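Local structure of heroin esterase (Rhodococcus sp., 1LZL) at residues Ala167-Asp175 against Ile236-Thr247. The protein probably hydrolyses the acetyl ester groups of heroin, as an esterase of the alpha/beta hydrolase fold. Sequence-based numbering, arbitrary orientation.
Sequences AGTVLKARD and IYAAPSRATDLT
R174, on helix 161-176, reaches the carbonyls of D245 and T247 in the loop ahead of strand 252-257. CB points toward the loop, and CG stands anti to the backbone N (chi1 178°), carrying the chain outward from the helix; CD passes 3.4 Å from T247 O, and the bend at chi3 (64°) sets the guanidinium between D175 OD1 and the two carbonyls. NE and NH2 both grip D175 OD1 side-on, a salt bridge within the helix, NH2 on its syn lone pair. At the other end NH1 and NH2 converge on D245 O, which lies in the guanidinium plane, NH1 at 2.8 Å; NH1 also donates to T247 O at 2.7 Å. D245 OD2 lies over one guanidinium face, a long salt bridge of charges alone, with no N-H aimed at it. With an alanine here, the D245 and T247 carbonyls would probably lose these donors, and D175 its cation. D175 OD2 meanwhile accepts from Y237 OH (2.6 Å) through its anti lone pair. The Y237 ring is sandwiched between I236 CG1 and K172 CE, the latter 3.8 Å from the ring centroid. Deeper in, L171 CD1 packs on P240 CB (3.8 Å), and G168 lets Y237 O approach its CA. An apolar inner end and a charged outer one thus join loop to helix, with D175 linking arginine to tyrosine.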
loop_
_atom_site.group_PDB
_atom_site.type_symbol
_atom_site.label_atom_id
_atom_site.label_comp_id
_atom_site.label_asym_id
_atom_site.label_seq_id
_atom_site.Cartn_x
_atom_site.Cartn_y
_atom_site.Cartn_z
ATOM N N ALA A 167 -2.825 -4.433 -4.998
ATOM C CA ALA A 167 -4.008 -4.969 -5.706
ATOM C C ALA A 167 -3.638 -5.390 -7.120
ATOM O O ALA A 167 -4.124 -6.443 -7.599
ATOM C CB ALA A 167 -5.126 -3.944 -5.721
ATOM N N GLY A 168 -2.797 -4.655 -7.826
ATOM C CA GLY A 168 -2.383 -5.042 -9.154
ATOM C C GLY A 168 -1.507 -6.281 -9.157
ATOM O O GLY A 168 -1.654 -7.161 -10.056
ATOM N N THR A 169 -0.609 -6.358 -8.176
ATOM C CA THR A 169 0.220 -7.541 -8.001
ATOM C C THR A 169 -0.634 -8.768 -7.686
ATOM O O THR A 169 -0.339 -9.874 -8.199
ATOM C CB THR A 169 1.222 -7.297 -6.856
ATOM O OG1 THR A 169 2.076 -6.205 -7.300
ATOM C CG2 THR A 169 2.093 -8.521 -6.642
ATOM N N VAL A 170 -1.667 -8.624 -6.886
ATOM C CA VAL A 170 -2.549 -9.753 -6.540
ATOM C C VAL A 170 -3.381 -10.169 -7.741
ATOM O O VAL A 170 -3.515 -11.394 -7.959
ATOM C CB VAL A 170 -3.402 -9.390 -5.313
ATOM C CG1 VAL A 170 -4.551 -10.398 -5.113
ATOM C CG2 VAL A 170 -2.521 -9.309 -4.066
ATOM N N LEU A 171 -3.857 -9.257 -8.562
ATOM C CA LEU A 171 -4.509 -9.588 -9.825
ATOM C C LEU A 171 -3.536 -10.369 -10.714
ATOM O O LEU A 171 -3.916 -11.412 -11.269
ATOM C CB LEU A 171 -5.027 -8.365 -10.586
ATOM C CG LEU A 171 -6.336 -7.832 -9.986
ATOM C CD1 LEU A 171 -6.515 -6.373 -10.390
ATOM C CD2 LEU A 171 -7.499 -8.715 -10.454
ATOM N N LYS A 172 -2.303 -9.864 -10.846
ATOM C CA LYS A 172 -1.307 -10.504 -11.701
ATOM C C LYS A 172 -0.988 -11.890 -11.196
ATOM O O LYS A 172 -0.879 -12.858 -12.001
ATOM C CB LYS A 172 -0.044 -9.608 -11.755
ATOM C CG LYS A 172 0.987 -10.204 -12.729
ATOM C CD LYS A 172 1.990 -9.110 -13.115
ATOM C CE LYS A 172 1.351 -8.241 -14.210
ATOM N NZ LYS A 172 1.853 -8.564 -15.591
ATOM N N ALA A 173 -0.868 -12.091 -9.893
ATOM C CA ALA A 173 -0.557 -13.396 -9.285
ATOM C C ALA A 173 -1.660 -14.402 -9.592
ATOM O O ALA A 173 -1.378 -15.545 -9.994
ATOM C CB ALA A 173 -0.292 -13.259 -7.786
ATOM N N ARG A 174 -2.914 -13.935 -9.450
ATOM C CA ARG A 174 -4.008 -14.845 -9.784
ATOM C C ARG A 174 -3.985 -15.233 -11.238
ATOM O O ARG A 174 -4.085 -16.419 -11.589
ATOM C CB ARG A 174 -5.343 -14.158 -9.428
ATOM C CG ARG A 174 -6.523 -15.040 -9.793
ATOM C CD ARG A 174 -7.801 -14.278 -9.940
ATOM N NE ARG A 174 -7.748 -13.331 -11.043
ATOM C CZ ARG A 174 -8.685 -12.397 -11.301
ATOM N NH1 ARG A 174 -9.778 -12.252 -10.541
ATOM N NH2 ARG A 174 -8.491 -11.600 -12.348
ATOM N N ASP A 175 -3.866 -14.197 -12.089
ATOM C CA ASP A 175 -3.933 -14.446 -13.530
ATOM C C ASP A 175 -2.811 -15.333 -14.048
ATOM O O ASP A 175 -3.041 -16.137 -14.972
ATOM C CB ASP A 175 -3.928 -13.116 -14.273
ATOM C CG ASP A 175 -5.202 -12.321 -14.119
ATOM O OD1 ASP A 175 -6.191 -12.836 -13.553
ATOM O OD2 ASP A 175 -5.239 -11.149 -14.563
ATOM N N ILE A 236 -5.363 -3.351 -16.202
ATOM C CA ILE A 236 -5.987 -3.624 -14.896
ATOM C C ILE A 236 -4.907 -3.768 -13.824
ATOM O O ILE A 236 -5.276 -3.627 -12.643
ATOM C CB ILE A 236 -6.854 -4.890 -14.925
ATOM C CG1 ILE A 236 -6.024 -6.177 -15.133
ATOM C CG2 ILE A 236 -7.981 -4.709 -15.924
ATOM C CD1 ILE A 236 -6.844 -7.434 -14.935
ATOM N N TYR A 237 -3.653 -4.028 -14.181
ATOM C CA TYR A 237 -2.633 -4.109 -13.143
ATOM C C TYR A 237 -2.154 -2.708 -12.723
ATOM O O TYR A 237 -1.557 -2.600 -11.636
ATOM C CB TYR A 237 -1.461 -4.966 -13.607
ATOM C CG TYR A 237 -1.924 -6.296 -14.176
ATOM C CD1 TYR A 237 -2.644 -7.192 -13.424
ATOM C CD2 TYR A 237 -1.643 -6.667 -15.479
ATOM C CE1 TYR A 237 -3.077 -8.402 -13.909
ATOM C CE2 TYR A 237 -2.070 -7.876 -16.001
ATOM C CZ TYR A 237 -2.774 -8.758 -15.212
ATOM O OH TYR A 237 -3.220 -9.954 -15.751
ATOM N N ALA A 238 -2.377 -1.696 -13.548
ATOM C CA ALA A 238 -2.097 -0.310 -13.237
ATOM C C ALA A 238 -3.231 0.262 -12.389
ATOM O O ALA A 238 -2.975 0.950 -11.398
ATOM C CB ALA A 238 -1.919 0.531 -14.506
ATOM N N ALA A 239 -4.478 0.016 -12.822
ATOM C CA ALA A 239 -5.659 0.593 -12.174
ATOM C C ALA A 239 -6.642 -0.539 -11.896
ATOM O O ALA A 239 -7.518 -0.816 -12.762
ATOM C CB ALA A 239 -6.310 1.669 -13.061
ATOM N N PRO A 240 -6.471 -1.253 -10.802
ATOM C CA PRO A 240 -7.300 -2.423 -10.494
ATOM C C PRO A 240 -8.791 -2.145 -10.541
ATOM O O PRO A 240 -9.556 -3.089 -10.822
ATOM C CB PRO A 240 -6.822 -2.792 -9.079
ATOM C CG PRO A 240 -5.352 -2.400 -9.111
ATOM C CD PRO A 240 -5.342 -1.086 -9.836
ATOM N N SER A 241 -9.254 -0.916 -10.293
ATOM C CA SER A 241 -10.694 -0.672 -10.401
ATOM C C SER A 241 -11.219 -0.970 -11.809
ATOM O O SER A 241 -12.432 -1.203 -11.937
ATOM C CB SER A 241 -10.979 0.792 -10.059
ATOM O OG SER A 241 -10.597 1.089 -8.713
ATOM N N ARG A 242 -10.357 -0.930 -12.818
ATOM C CA ARG A 242 -10.812 -1.279 -14.194
ATOM C C ARG A 242 -10.988 -2.763 -14.387
ATOM O O ARG A 242 -11.556 -3.191 -15.422
ATOM C CB ARG A 242 -9.810 -0.700 -15.191
ATOM C CG ARG A 242 -9.867 0.829 -15.251
ATOM C CD ARG A 242 -8.829 1.303 -16.256
ATOM N NE ARG A 242 -8.733 2.745 -16.430
ATOM C CZ ARG A 242 -9.140 3.409 -17.511
ATOM N NH1 ARG A 242 -9.714 2.763 -18.526
ATOM N NH2 ARG A 242 -8.990 4.716 -17.588
ATOM N N ALA A 243 -10.549 -3.610 -13.469
ATOM C CA ALA A 243 -10.798 -5.034 -13.717
ATOM C C ALA A 243 -12.260 -5.421 -13.596
ATOM O O ALA A 243 -12.921 -4.964 -12.683
ATOM C CB ALA A 243 -10.049 -5.836 -12.659
ATOM N N THR A 244 -12.751 -6.286 -14.459
ATOM C CA THR A 244 -14.133 -6.721 -14.427
ATOM C C THR A 244 -14.322 -8.088 -13.772
ATOM O O THR A 244 -15.428 -8.432 -13.338
ATOM C CB THR A 244 -14.714 -6.784 -15.873
ATOM O OG1 THR A 244 -13.868 -7.614 -16.672
ATOM C CG2 THR A 244 -14.735 -5.388 -16.454
ATOM N N ASP A 245 -13.293 -8.917 -13.676
ATOM C CA ASP A 245 -13.443 -10.209 -13.023
ATOM C C ASP A 245 -12.599 -10.204 -11.745
ATOM O O ASP A 245 -11.367 -10.279 -11.800
ATOM C CB ASP A 245 -13.030 -11.351 -13.933
ATOM C CG ASP A 245 -12.868 -12.662 -13.176
ATOM O OD1 ASP A 245 -13.639 -12.893 -12.215
ATOM O OD2 ASP A 245 -11.964 -13.449 -13.533
ATOM N N LEU A 246 -13.295 -10.078 -10.610
ATOM C CA LEU A 246 -12.634 -10.122 -9.313
ATOM C C LEU A 246 -12.782 -11.464 -8.611
ATOM O O LEU A 246 -12.426 -11.614 -7.448
ATOM C CB LEU A 246 -13.153 -8.987 -8.398
ATOM C CG LEU A 246 -12.956 -7.586 -8.986
ATOM C CD1 LEU A 246 -13.485 -6.506 -8.043
ATOM C CD2 LEU A 246 -11.476 -7.353 -9.293
ATOM N N THR A 247 -13.328 -12.483 -9.342
ATOM C CA THR A 247 -13.457 -13.753 -8.634
ATOM C C THR A 247 -12.098 -14.414 -8.386
ATOM O O THR A 247 -11.133 -14.178 -9.123
ATOM C CB THR A 247 -14.351 -14.767 -9.391
ATOM O OG1 THR A 247 -13.644 -15.108 -10.587
ATOM C CG2 THR A 247 -15.714 -14.152 -9.753
HETATM O O HOH W 1 -0.599 -10.728 -16.326
#